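Local atomic coordinates of caspase-1 (Spodoptera frugiperda, PDB entry 1M72), a protein that probably acts as a cysteine protease in the caspase cascade that carries out apoptosis. Residues Y25-K30 with A98-V103; K30-A35 with L263-K268; N125-F130 with F182-S187; M205-E210 with T226-K231. All blocks are in the same frame, centred on the assembly; numbering follows the deposited sequence.

Contact 1: Y25-K30 with A98-V103. With EDO (1,2-ethanediol), chain H.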
loop_
_atom_site.group_PDB
_atom_site.type_symbol
_atom_site.label_atom_id
_atom_site.label_comp_id
_atom_site.label_asym_id
_atom_site.label_seq_id
_atom_site.Cartn_x
_atom_site.Cartn_y
_atom_site.Cartn_z
ATOM N N TYR C 25 11.571 8.804 11.118
ATOM C CA TYR C 25 12.575 7.750 11.341
ATOM C C TYR C 25 13.887 8.488 11.529
ATOM O O TYR C 25 14.059 9.592 10.996
ATOM C CB TYR C 25 12.755 6.863 10.119
ATOM C CG TYR C 25 11.646 5.896 9.897
ATOM C CD1 TYR C 25 11.481 4.802 10.761
ATOM C CD2 TYR C 25 10.743 6.063 8.827
ATOM C CE1 TYR C 25 10.450 3.895 10.592
ATOM C CE2 TYR C 25 9.686 5.141 8.625
ATOM C CZ TYR C 25 9.543 4.067 9.515
ATOM O OH TYR C 25 8.493 3.207 9.382
ATOM N N ASN C 26 14.821 7.888 12.255
ATOM C CA ASN C 26 16.124 8.509 12.470
ATOM C C ASN C 26 16.984 8.186 11.268
ATOM O O ASN C 26 17.457 7.072 11.110
ATOM C CB ASN C 26 16.770 7.978 13.772
ATOM C CG ASN C 26 18.310 8.247 13.859
ATOM O OD1 ASN C 26 18.881 8.968 13.039
ATOM N ND2 ASN C 26 18.968 7.639 14.853
ATOM N N MET C 27 17.175 9.173 10.410
ATOM C CA MET C 27 18.011 8.999 9.240
ATOM C C MET C 27 19.329 9.714 9.482
ATOM O O MET C 27 19.893 10.286 8.553
ATOM C CB MET C 27 17.342 9.603 8.003
ATOM C CG MET C 27 15.982 9.058 7.740
ATOM S SD MET C 27 15.976 7.268 7.503
ATOM C CE MET C 27 16.687 7.248 5.859
ATOM N N ASN C 28 19.826 9.691 10.716
ATOM C CA ASN C 28 21.074 10.362 10.996
ATOM C C ASN C 28 22.137 9.383 11.482
ATOM O O ASN C 28 22.926 9.713 12.363
ATOM C CB ASN C 28 20.860 11.494 12.023
ATOM C CG ASN C 28 22.114 12.376 12.204
ATOM O OD1 ASN C 28 22.839 12.666 11.234
ATOM N ND2 ASN C 28 22.364 12.817 13.444
ATOM N N HIS C 29 22.126 8.167 10.924
ATOM C CA HIS C 29 23.122 7.139 11.270
ATOM C C HIS C 29 24.385 7.450 10.457
ATOM O O HIS C 29 24.363 8.311 9.580
ATOM C CB HIS C 29 22.636 5.722 10.905
ATOM C CG HIS C 29 21.508 5.233 11.755
ATOM N ND1 HIS C 29 21.677 4.279 12.739
ATOM C CD2 HIS C 29 20.188 5.550 11.760
ATOM C CE1 HIS C 29 20.514 4.028 13.317
ATOM N NE2 HIS C 29 19.592 4.785 12.742
ATOM N N LYS C 30 25.473 6.755 10.757
ATOM C CA LYS C 30 26.721 6.972 10.036
ATOM C C LYS C 30 26.491 6.754 8.540
ATOM O O LYS C 30 26.918 7.552 7.711
ATOM C CB LYS C 30 27.788 5.998 10.565
ATOM C CG LYS C 30 29.124 6.081 9.855
ATOM C CD LYS C 30 30.153 5.026 10.345
ATOM C CE LYS C 30 31.548 5.458 9.871
ATOM N NZ LYS C 30 32.594 4.433 10.128
ATOM N N ALA C 98 23.413 1.806 9.695
ATOM C CA ALA C 98 22.680 2.251 8.498
ATOM C C ALA C 98 21.275 2.810 8.857
ATOM O O ALA C 98 20.637 2.355 9.795
ATOM C CB ALA C 98 22.530 1.088 7.507
ATOM N N ASP C 99 20.822 3.815 8.120
ATOM C CA ASP C 99 19.494 4.376 8.353
ATOM C C ASP C 99 18.391 3.414 7.873
ATOM O O ASP C 99 17.298 3.362 8.463
ATOM C CB ASP C 99 19.247 5.674 7.539
ATOM C CG ASP C 99 20.190 6.827 7.894
ATOM O OD1 ASP C 99 20.530 7.013 9.092
ATOM O OD2 ASP C 99 20.560 7.562 6.944
ATOM N N CYS C 100 18.689 2.657 6.806
ATOM C CA CYS C 100 17.674 1.836 6.144
ATOM C C CYS C 100 18.255 0.828 5.123
ATOM O O CYS C 100 19.478 0.651 5.005
ATOM C CB CYS C 100 16.727 2.793 5.377
ATOM S SG CYS C 100 17.554 3.663 3.948
ATOM N N LEU C 101 17.354 0.161 4.412
ATOM C CA LEU C 101 17.731 -0.795 3.361
ATOM C C LEU C 101 16.767 -0.566 2.207
ATOM O O LEU C 101 15.579 -0.305 2.420
ATOM C CB LEU C 101 17.602 -2.244 3.817
ATOM C CG LEU C 101 17.728 -3.319 2.719
ATOM C CD1 LEU C 101 19.185 -3.520 2.396
ATOM C CD2 LEU C 101 17.061 -4.653 3.169
ATOM N N LEU C 102 17.306 -0.615 1.004
ATOM C CA LEU C 102 16.542 -0.452 -0.204
ATOM C C LEU C 102 16.886 -1.615 -1.122
ATOM O O LEU C 102 18.065 -1.885 -1.379
ATOM C CB LEU C 102 16.926 0.854 -0.902
ATOM C CG LEU C 102 16.017 1.208 -2.099
ATOM C CD1 LEU C 102 16.022 2.744 -2.322
ATOM C CD2 LEU C 102 16.457 0.433 -3.404
ATOM N N VAL C 103 15.864 -2.319 -1.599
ATOM C CA VAL C 103 16.077 -3.401 -2.558
ATOM C C VAL C 103 15.220 -3.019 -3.808
ATOM O O VAL C 103 14.068 -2.592 -3.661
ATOM C CB VAL C 103 15.575 -4.763 -1.995
ATOM C CG1 VAL C 103 15.730 -5.846 -3.031
ATOM C CG2 VAL C 103 16.293 -5.127 -0.724
HETATM C C1 EDO H . 15.264 4.883 12.697
HETATM O O1 EDO H . 13.902 4.783 13.059
HETATM C C2 EDO H . 15.393 5.066 11.211
HETATM O O2 EDO H . 16.642 4.535 10.825
#

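Contact 2: K30-A35 with L263-K268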
loop_
_atom_site.group_PDB
_atom_site.type_symbol
_atom_site.label_atom_id
_atom_site.label_comp_id
_atom_site.label_asym_id
_atom_site.label_seq_id
_atom_site.Cartn_x
_atom_site.Cartn_y
_atom_site.Cartn_z
ATOM N N LYS C 30 25.473 6.755 10.757
ATOM C CA LYS C 30 26.721 6.972 10.036
ATOM C C LYS C 30 26.491 6.754 8.540
ATOM O O LYS C 30 26.918 7.552 7.711
ATOM C CB LYS C 30 27.788 5.998 10.565
ATOM C CG LYS C 30 29.124 6.081 9.855
ATOM C CD LYS C 30 30.153 5.026 10.345
ATOM C CE LYS C 30 31.548 5.458 9.871
ATOM N NZ LYS C 30 32.594 4.433 10.128
ATOM N N HIS C 31 25.829 5.664 8.172
ATOM C CA HIS C 31 25.562 5.424 6.731
ATOM C C HIS C 31 24.099 5.431 6.397
ATOM O O HIS C 31 23.254 5.104 7.242
ATOM C CB HIS C 31 26.107 4.065 6.291
ATOM C CG HIS C 31 27.536 3.848 6.678
ATOM N ND1 HIS C 31 28.580 4.518 6.075
ATOM C CD2 HIS C 31 28.089 3.066 7.635
ATOM C CE1 HIS C 31 29.714 4.154 6.641
ATOM N NE2 HIS C 31 29.445 3.276 7.591
ATOM N N ARG C 32 23.798 5.791 5.153
ATOM C CA ARG C 32 22.410 5.747 4.646
ATOM C C ARG C 32 21.984 4.260 4.656
ATOM O O ARG C 32 20.918 3.883 5.158
ATOM C CB ARG C 32 22.367 6.219 3.205
ATOM C CG ARG C 32 21.004 6.141 2.586
ATOM C CD ARG C 32 20.358 7.519 2.509
ATOM N NE ARG C 32 19.860 8.005 3.785
ATOM C CZ ARG C 32 19.672 9.299 4.075
ATOM N NH1 ARG C 32 19.949 10.267 3.182
ATOM N NH2 ARG C 32 19.179 9.615 5.261
ATOM N N GLY C 33 22.840 3.413 4.111
ATOM C CA GLY C 33 22.508 2.005 4.059
ATOM C C GLY C 33 22.737 1.448 2.658
ATOM O O GLY C 33 23.121 2.148 1.715
ATOM N N MET C 34 22.525 0.150 2.538
ATOM C CA MET C 34 22.676 -0.564 1.277
ATOM C C MET C 34 21.445 -0.419 0.375
ATOM O O MET C 34 20.297 -0.387 0.849
ATOM C CB MET C 34 22.873 -2.048 1.568
ATOM C CG MET C 34 24.171 -2.351 2.300
ATOM S SD MET C 34 24.370 -4.083 2.730
ATOM C CE MET C 34 24.237 -4.899 1.063
ATOM N N ALA C 35 21.717 -0.327 -0.925
ATOM C CA ALA C 35 20.700 -0.273 -1.973
ATOM C C ALA C 35 21.100 -1.397 -2.953
ATOM O O ALA C 35 22.123 -1.313 -3.642
ATOM C CB ALA C 35 20.718 1.076 -2.681
ATOM N N LEU C 263 9.180 9.181 6.551
ATOM C CA LEU C 263 10.542 9.016 6.068
ATOM C C LEU C 263 11.026 10.176 5.178
ATOM O O LEU C 263 10.566 10.365 4.052
ATOM C CB LEU C 263 10.689 7.666 5.322
ATOM C CG LEU C 263 12.003 7.440 4.547
ATOM C CD1 LEU C 263 13.226 7.815 5.372
ATOM C CD2 LEU C 263 12.065 6.016 4.127
ATOM N N VAL C 264 11.930 10.977 5.718
ATOM C CA VAL C 264 12.546 12.081 4.990
ATOM C C VAL C 264 14.040 11.775 5.019
ATOM O O VAL C 264 14.634 11.650 6.089
ATOM C CB VAL C 264 12.241 13.403 5.676
ATOM C CG1 VAL C 264 13.241 14.463 5.233
ATOM C CG2 VAL C 264 10.806 13.823 5.333
ATOM N N PHE C 265 14.650 11.599 3.854
ATOM C CA PHE C 265 16.067 11.255 3.811
ATOM C C PHE C 265 17.058 12.247 4.441
ATOM O O PHE C 265 17.980 11.827 5.163
ATOM C CB PHE C 265 16.503 10.927 2.370
ATOM C CG PHE C 265 16.069 9.548 1.912
ATOM C CD1 PHE C 265 16.468 8.408 2.622
ATOM C CD2 PHE C 265 15.248 9.389 0.787
ATOM C CE1 PHE C 265 16.050 7.126 2.216
ATOM C CE2 PHE C 265 14.819 8.119 0.365
ATOM C CZ PHE C 265 15.216 6.980 1.076
ATOM N N GLY C 266 16.852 13.543 4.178
ATOM C CA GLY C 266 17.740 14.555 4.706
ATOM C C GLY C 266 19.007 14.473 3.900
ATOM O O GLY C 266 18.988 13.888 2.837
ATOM N N LYS C 267 20.088 15.075 4.374
ATOM C CA LYS C 267 21.353 14.981 3.663
ATOM C C LYS C 267 22.309 14.433 4.696
ATOM O O LYS C 267 22.289 14.854 5.851
ATOM C CB LYS C 267 21.867 16.344 3.207
ATOM C CG LYS C 267 20.818 17.285 2.687
ATOM C CD LYS C 267 21.454 18.522 2.036
ATOM C CE LYS C 267 21.449 18.421 0.509
ATOM N NZ LYS C 267 20.058 18.392 -0.070
ATOM N N LYS C 268 23.119 13.473 4.295
ATOM C CA LYS C 268 24.098 12.914 5.199
ATOM C C LYS C 268 25.128 14.045 5.482
ATOM O O LYS C 268 25.349 14.374 6.687
ATOM C CB LYS C 268 24.767 11.702 4.529
ATOM C CG LYS C 268 23.790 10.582 4.111
ATOM C CD LYS C 268 23.681 9.453 5.168
ATOM C CE LYS C 268 23.117 9.938 6.479
ATOM N NZ LYS C 268 22.926 8.873 7.492
#

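Contact 3: N125-F130 with F182-S187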
loop_
_atom_site.group_PDB
_atom_site.type_symbol
_atom_site.label_atom_id
_atom_site.label_comp_id
_atom_site.label_asym_id
_atom_site.label_seq_id
_atom_site.Cartn_x
_atom_site.Cartn_y
_atom_site.Cartn_z
ATOM N N ASN C 125 9.636 -13.267 -1.256
ATOM C CA ASN C 125 10.963 -13.690 -0.927
ATOM C C ASN C 125 11.905 -12.524 -0.718
ATOM O O ASN C 125 12.847 -12.669 0.040
ATOM C CB ASN C 125 11.557 -14.537 -2.030
ATOM C CG ASN C 125 10.944 -15.919 -2.119
ATOM O OD1 ASN C 125 11.554 -16.792 -2.709
ATOM N ND2 ASN C 125 9.738 -16.111 -1.584
ATOM N N LEU C 126 11.672 -11.386 -1.385
ATOM C CA LEU C 126 12.578 -10.237 -1.262
ATOM C C LEU C 126 12.640 -9.596 0.149
ATOM O O LEU C 126 13.711 -9.213 0.608
ATOM C CB LEU C 126 12.225 -9.169 -2.330
ATOM C CG LEU C 126 12.377 -9.711 -3.746
ATOM C CD1 LEU C 126 11.506 -8.885 -4.678
ATOM C CD2 LEU C 126 13.922 -9.788 -4.174
ATOM N N TRP C 127 11.497 -9.518 0.820
ATOM C CA TRP C 127 11.402 -8.921 2.133
ATOM C C TRP C 127 11.262 -9.909 3.316
ATOM O O TRP C 127 11.426 -9.513 4.492
ATOM C CB TRP C 127 10.248 -7.904 2.125
ATOM C CG TRP C 127 8.913 -8.402 1.613
ATOM C CD1 TRP C 127 7.952 -9.086 2.327
ATOM C CD2 TRP C 127 8.349 -8.180 0.298
ATOM N NE1 TRP C 127 6.837 -9.286 1.537
ATOM C CE2 TRP C 127 7.059 -8.747 0.294
ATOM C CE3 TRP C 127 8.816 -7.548 -0.872
ATOM C CZ2 TRP C 127 6.221 -8.711 -0.843
ATOM C CZ3 TRP C 127 7.984 -7.512 -1.998
ATOM C CH2 TRP C 127 6.696 -8.095 -1.973
ATOM N N TYR C 128 11.026 -11.189 3.003
ATOM C CA TYR C 128 10.859 -12.214 4.017
ATOM C C TYR C 128 11.952 -12.210 5.095
ATOM O O TYR C 128 11.641 -12.240 6.301
ATOM C CB TYR C 128 10.817 -13.603 3.354
ATOM C CG TYR C 128 10.847 -14.766 4.325
ATOM C CD1 TYR C 128 9.699 -15.128 5.071
ATOM C CD2 TYR C 128 12.030 -15.499 4.521
ATOM C CE1 TYR C 128 9.747 -16.210 6.000
ATOM C CE2 TYR C 128 12.085 -16.563 5.426
ATOM C CZ TYR C 128 10.954 -16.906 6.154
ATOM O OH TYR C 128 11.042 -17.945 7.029
ATOM N N TYR C 129 13.214 -12.197 4.668
ATOM C CA TYR C 129 14.363 -12.208 5.586
ATOM C C TYR C 129 14.670 -10.907 6.330
ATOM O O TYR C 129 15.640 -10.840 7.098
ATOM C CB TYR C 129 15.650 -12.608 4.840
ATOM C CG TYR C 129 15.568 -13.934 4.119
ATOM C CD1 TYR C 129 15.205 -13.989 2.768
ATOM C CD2 TYR C 129 15.836 -15.141 4.787
ATOM C CE1 TYR C 129 15.114 -15.200 2.098
ATOM C CE2 TYR C 129 15.741 -16.365 4.125
ATOM C CZ TYR C 129 15.378 -16.380 2.780
ATOM O OH TYR C 129 15.251 -17.560 2.102
ATOM N N PHE C 130 13.879 -9.864 6.107
ATOM C CA PHE C 130 14.175 -8.626 6.779
ATOM C C PHE C 130 13.205 -8.248 7.880
ATOM O O PHE C 130 13.236 -7.126 8.373
ATOM C CB PHE C 130 14.315 -7.524 5.748
ATOM C CG PHE C 130 15.426 -7.769 4.772
ATOM C CD1 PHE C 130 16.764 -7.585 5.157
ATOM C CD2 PHE C 130 15.144 -8.223 3.470
ATOM C CE1 PHE C 130 17.815 -7.855 4.242
ATOM C CE2 PHE C 130 16.182 -8.499 2.538
ATOM C CZ PHE C 130 17.514 -8.318 2.913
ATOM N N PHE C 182 7.921 -1.555 6.606
ATOM C CA PHE C 182 8.214 -1.971 5.249
ATOM C C PHE C 182 7.422 -1.039 4.334
ATOM O O PHE C 182 6.285 -0.624 4.659
ATOM C CB PHE C 182 7.761 -3.434 4.986
ATOM C CG PHE C 182 8.682 -4.477 5.572
ATOM C CD1 PHE C 182 9.618 -5.151 4.755
ATOM C CD2 PHE C 182 8.637 -4.776 6.944
ATOM C CE1 PHE C 182 10.512 -6.110 5.297
ATOM C CE2 PHE C 182 9.512 -5.732 7.498
ATOM C CZ PHE C 182 10.466 -6.408 6.669
ATOM N N LEU C 183 8.045 -0.711 3.211
ATOM C CA LEU C 183 7.424 0.069 2.179
ATOM C C LEU C 183 7.670 -0.769 0.930
ATOM O O LEU C 183 8.820 -1.055 0.577
ATOM C CB LEU C 183 8.091 1.414 2.012
ATOM C CG LEU C 183 7.531 2.257 0.845
ATOM C CD1 LEU C 183 6.078 2.506 1.075
ATOM C CD2 LEU C 183 8.313 3.573 0.748
ATOM N N ILE C 184 6.595 -1.153 0.259
ATOM C CA ILE C 184 6.732 -1.986 -0.912
ATOM C C ILE C 184 5.989 -1.349 -2.058
ATOM O O ILE C 184 4.720 -1.343 -2.111
ATOM C CB ILE C 184 6.178 -3.449 -0.652
ATOM C CG1 ILE C 184 6.947 -4.106 0.493
ATOM C CG2 ILE C 184 6.317 -4.309 -1.950
ATOM C CD1 ILE C 184 6.385 -5.483 0.934
ATOM N N ALA C 185 6.803 -0.840 -2.984
ATOM C CA ALA C 185 6.311 -0.158 -4.165
ATOM C C ALA C 185 6.401 -0.944 -5.474
ATOM O O ALA C 185 7.494 -1.221 -5.986
ATOM C CB ALA C 185 7.008 1.146 -4.329
ATOM N N PHE C 186 5.223 -1.277 -6.002
ATOM C CA PHE C 186 5.113 -1.966 -7.287
ATOM C C PHE C 186 4.762 -0.927 -8.364
ATOM O O PHE C 186 3.963 -0.002 -8.143
ATOM C CB PHE C 186 4.029 -3.064 -7.252
ATOM C CG PHE C 186 4.553 -4.455 -6.870
ATOM C CD1 PHE C 186 4.608 -4.860 -5.532
ATOM C CD2 PHE C 186 4.914 -5.378 -7.860
ATOM C CE1 PHE C 186 5.000 -6.168 -5.182
ATOM C CE2 PHE C 186 5.312 -6.694 -7.525
ATOM C CZ PHE C 186 5.352 -7.088 -6.195
ATOM N N SER C 187 5.404 -1.075 -9.509
ATOM C CA SER C 187 5.200 -0.222 -10.672
ATOM C C SER C 187 3.753 -0.240 -11.123
ATOM O O SER C 187 3.282 0.679 -11.773
ATOM C CB SER C 187 6.057 -0.725 -11.846
ATOM O OG SER C 187 5.730 -2.075 -12.215
#

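Contact 4: M205-E210 with T226-K231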
loop_
_atom_site.group_PDB
_atom_site.type_symbol
_atom_site.label_atom_id
_atom_site.label_comp_id
_atom_site.label_asym_id
_atom_site.label_seq_id
_atom_site.Cartn_x
_atom_site.Cartn_y
_atom_site.Cartn_z
ATOM N N MET C 205 10.246 3.647 -13.145
ATOM C CA MET C 205 11.597 4.077 -12.841
ATOM C C MET C 205 11.920 5.488 -13.390
ATOM O O MET C 205 12.664 6.231 -12.759
ATOM C CB MET C 205 12.601 3.047 -13.336
ATOM C CG MET C 205 12.621 1.805 -12.502
ATOM S SD MET C 205 13.254 2.086 -10.783
ATOM C CE MET C 205 12.476 0.810 -9.932
ATOM N N GLN C 206 11.357 5.873 -14.533
ATOM C CA GLN C 206 11.606 7.230 -15.036
ATOM C C GLN C 206 11.018 8.236 -14.044
ATOM O O GLN C 206 11.646 9.254 -13.688
ATOM C CB GLN C 206 10.922 7.485 -16.385
ATOM C CG GLN C 206 11.531 6.809 -17.579
ATOM C CD GLN C 206 10.726 7.101 -18.840
ATOM O OE1 GLN C 206 10.589 8.255 -19.234
ATOM N NE2 GLN C 206 10.183 6.051 -19.470
ATOM N N ALA C 207 9.792 7.965 -13.623
ATOM C CA ALA C 207 9.131 8.868 -12.704
ATOM C C ALA C 207 9.770 8.806 -11.309
ATOM O O ALA C 207 9.950 9.826 -10.662
ATOM C CB ALA C 207 7.605 8.543 -12.642
ATOM N N LEU C 208 10.121 7.619 -10.841
ATOM C CA LEU C 208 10.726 7.495 -9.524
ATOM C C LEU C 208 12.059 8.291 -9.437
ATOM O O LEU C 208 12.254 9.072 -8.521
ATOM C CB LEU C 208 10.975 6.014 -9.211
ATOM C CG LEU C 208 11.695 5.736 -7.874
ATOM C CD1 LEU C 208 10.835 6.269 -6.701
ATOM C CD2 LEU C 208 12.006 4.225 -7.711
ATOM N N CYS C 209 12.947 8.091 -10.416
ATOM C CA CYS C 209 14.238 8.754 -10.464
ATOM C C CYS C 209 14.114 10.272 -10.584
ATOM O O CYS C 209 14.871 11.022 -9.921
ATOM C CB CYS C 209 15.084 8.170 -11.597
ATOM S SG CYS C 209 15.618 6.473 -11.211
ATOM N N GLU C 210 13.160 10.726 -11.394
ATOM C CA GLU C 210 12.928 12.160 -11.543
ATOM C C GLU C 210 12.447 12.796 -10.226
ATOM O O GLU C 210 12.927 13.857 -9.834
ATOM C CB GLU C 210 11.905 12.449 -12.664
ATOM C CG GLU C 210 11.631 13.945 -12.881
ATOM C CD GLU C 210 10.836 14.257 -14.177
ATOM O OE1 GLU C 210 9.684 13.777 -14.331
ATOM O OE2 GLU C 210 11.359 14.999 -15.049
ATOM N N THR C 226 3.498 9.538 -3.924
ATOM C CA THR C 226 2.199 9.989 -4.402
ATOM C C THR C 226 2.446 10.753 -5.723
ATOM O O THR C 226 1.757 10.531 -6.718
ATOM C CB THR C 226 1.528 10.918 -3.431
ATOM O OG1 THR C 226 1.064 10.168 -2.309
ATOM C CG2 THR C 226 0.344 11.602 -4.080
ATOM N N PHE C 227 3.456 11.622 -5.753
ATOM C CA PHE C 227 3.729 12.334 -6.974
ATOM C C PHE C 227 4.367 11.437 -8.036
ATOM O O PHE C 227 4.257 11.702 -9.236
ATOM C CB PHE C 227 4.556 13.596 -6.671
ATOM C CG PHE C 227 3.795 14.618 -5.829
ATOM C CD1 PHE C 227 4.396 15.218 -4.716
ATOM C CD2 PHE C 227 2.429 14.860 -6.084
ATOM C CE1 PHE C 227 3.649 16.013 -3.869
ATOM C CE2 PHE C 227 1.648 15.667 -5.231
ATOM C CZ PHE C 227 2.261 16.240 -4.116
ATOM N N VAL C 228 5.034 10.371 -7.616
ATOM C CA VAL C 228 5.576 9.454 -8.591
ATOM C C VAL C 228 4.326 8.821 -9.309
ATOM O O VAL C 228 4.342 8.632 -10.536
ATOM C CB VAL C 228 6.452 8.341 -7.920
ATOM C CG1 VAL C 228 6.798 7.247 -8.954
ATOM C CG2 VAL C 228 7.774 8.920 -7.384
ATOM N N CYS C 229 3.259 8.528 -8.554
ATOM C CA CYS C 229 2.037 7.918 -9.110
ATOM C C CYS C 229 1.330 8.861 -10.085
ATOM O O CYS C 229 0.794 8.458 -11.134
ATOM C CB CYS C 229 1.059 7.515 -7.986
ATOM S SG CYS C 229 1.594 6.060 -7.019
ATOM N N GLN C 230 1.352 10.135 -9.732
ATOM C CA GLN C 230 0.756 11.160 -10.559
ATOM C C GLN C 230 1.489 11.240 -11.880
ATOM O O GLN C 230 0.896 11.244 -12.955
ATOM C CB GLN C 230 0.802 12.511 -9.835
ATOM C CG GLN C 230 0.008 13.556 -10.553
ATOM C CD GLN C 230 0.013 14.913 -9.874
ATOM O OE1 GLN C 230 -0.482 15.090 -8.722
ATOM N NE2 GLN C 230 0.562 15.905 -10.590
ATOM N N LYS C 231 2.797 11.282 -11.803
ATOM C CA LYS C 231 3.579 11.362 -13.004
ATOM C C LYS C 231 3.263 10.148 -13.908
ATOM O O LYS C 231 2.919 10.322 -15.101
ATOM C CB LYS C 231 5.052 11.421 -12.613
ATOM C CG LYS C 231 5.996 11.809 -13.707
ATOM C CD LYS C 231 6.360 13.304 -13.641
ATOM C CE LYS C 231 6.943 13.689 -12.259
ATOM N NZ LYS C 231 7.982 12.717 -11.832
#

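Contact 1: Y25-K30 with A98-V103
Asp99, held between Met27 and His29, shows how one buried carboxylate can organise a loop against the chain at a corner. Its OD1 accepts the backbone N-H of His29, with N and OD1 2.7 Å apart and an N-H...O angle of 158°, and the nitrogen arrives almost head-on, in line with the C-O bond. The imidazole of His29 then turns an edge to the same oxygen: CD2 lies 3.1 Å from Asp99 OD1, with OD1 close to the ring plane, while ring and carboxylate planes stand 67° apart. Over one face of the same imidazole lies Ala98 O, 3.5 Å above its centre, so the ring rests on a peptide carbonyl while its edge meets the acid.

Met27 fills the other flank. With bends at both chi2 and chi3, its chain curls so that SD and CE lie against the aspartate, CE reaching 3.4 Å from Asp99 CB and 4.2 Å from Cys100 SG. Within the loop, an Asx turn, in which Asn26 OD1 accepts the N-H of Asn28 at 2.6 Å, shapes the bend leading to His29. A 1,2-ethanediol, probably from the crystallisation liquor, sits beside this turn with its O2 2.7 Å from Asp99 O.

The second oxygen of Asp99, OD2, forms salt bridges with Arg32 and Lys268, and Lys141 bonds to Ala98 O. The loop thus packs beside strand 98-106, which runs between strands 31-39 and 143-148 of the central sheet.

Contact 2: K30-A35 with L263-K268
The guanidinium of Arg32 is sandwiched: Phe265 lies over one face and the aliphatic chain of Lys268 over the other. Phe265 CD1 sits 3.6 Å above the guanidinium plane, over its centre, and Lys268 CD lies 4.1 Å off the opposite side. The aromatic ring does not stack flat, since the two planes are 58° apart and the side chains cross at about a right angle. This two-sided cover is the tight part of the contact. Within it Arg32 NH2 donates to Phe265 O in a rather bent bond (N-H...O 140°) that leaves the guanidinium plane at a slant; its modelled length of 2.5 Å is doubtful at this resolution. The arginine reaches it by leaving the backbone with CG anti to N (chi1 177°) and then bending at chi2 and chi3.

Toward solvent the packing is looser. Lys268 is exposed; its bent chain passes the backbone of the strand, with CD 3.7 Å from Arg32 N, and its NZ finds its partners in His29 O and Asp99 OD2. The two cations share the carboxylate of Asp99, which probably balances their charge. Lys30 and His31 contribute little more than their backbone to this side.

Arg32 belongs to the 31-39 region of the central caspase sheet. The arrangement fits the caspase fold, in which the carboxy-terminal tail, from the small-subunit part, returns beside the first sheet strand of the large-subunit part.

Contact 3: N125-F130 with F182-S187
The indole of Trp127 presents a broad face on which the tip of Ile184 rests. Ile184 CD1 stands 3.4 Å from the centroid of the six-membered ring and only 14° off its normal, a CH-pi contact set squarely over the face. It also lies 3.4 Å from both CD2 and CE2 of Trp127, the atoms of the ring fusion. The second branch of the isoleucine follows the indole outward, Ile184 CG2 coming to 3.6 Å from Trp127 CZ3. A chi1 of 52°, which sets CG between the backbone N and the carbonyl carbon, turns the indole toward the strand.

This is the caspase alpha/beta arrangement at close range: a short, weakly bonded helix, 125-128, lies over one face of the central sheet, while Leu183 of the same strand points the other way, to helix 221-235. The two segments come from the large-subunit and small-subunit parts of the chain, so the contact ties these together.

Two residues before and after Ile184 on the strand, phenylalanines fill the flanks. Phe182 pushes its ring under the turn that follows the helix, where CE1 is 3.7 Å from Trp127 CB and CZ is 3.3 Å from Phe130 O. That turn is kept compact by the bond from Phe130 N to Trp127 O. Beyond the far end of the indole, Phe186 meets it edge to edge, its CE1 4.1 Å from Trp127 CH2, with Pro123 and Gln151 also against the phenylalanine.

Contact 4: M205-E210 with T226-K231
Apolar contacts between Ala207, Leu208 and Val228 hold the middle of this helix pair. The small methyl of Ala207 allows close approach, its CA lying 5.5 Å from Val228 CA and its CB 4.0 Å from Val228 CG1. The valine sets one branch against the backbone of the facing helix, with Val228 CG1 3.8 Å from Leu208 N, and offers the other, CG2, to the leucine, 4.1 Å from Leu208 CD1. One turn further on, the stem of Lys231 lies over the same alanine, its CG 3.8 Å from Ala207 CB, so a charged residue supplies part of the apolar surface.

The polar contribution comes at the exposed edge, from Glu210. Lys231 is folded back on itself, with chi2 at 98° and further bends at chi3 and chi4, which carries NZ round to Glu210 on the facing helix. The resulting salt bridge is a weak bond, Lys231 NZ to Glu210 OE1 at 3.2 Å, between side chains that cross nearly at right angles. A second salt bridge to Glu211 gives the ammonium another acidic partner.

In geometry the segments of helices 203-215 and 221-235 run in roughly opposed directions, their axes 8.8 Å apart at 137°. Met205 and Cys209 turn from the contact to helix 54-67, and Leu208 also touches Leu225. Elsewhere on helix 221-235, Thr226 and Cys229 pack on Leu222 and Leu259 of the second subunit.

Overall arrangement
Contacts 1 and 2 are continuous: their centres are about 5 Å apart, they share Lys30, and Lys268 NZ of contact 2 meets His29 O at 2.6 Å and Asp99 OD2 at 2.8 Å in contact 1. Contact 3 lies on the same sheet, its centre about 16 Å from that of contact 1; the link is direct, Leu101 CD2 being 3.5 Å from Phe130 CE1. Contact 4 lies about 19 Å from contact 3, centre to centre, and touches none of the others. Contact 3 comes nearest the catalytic pair, assigned by similarity: the side chain of Phe186 is about 8 Å from that of Cys150 and about 11 Å from that of His108.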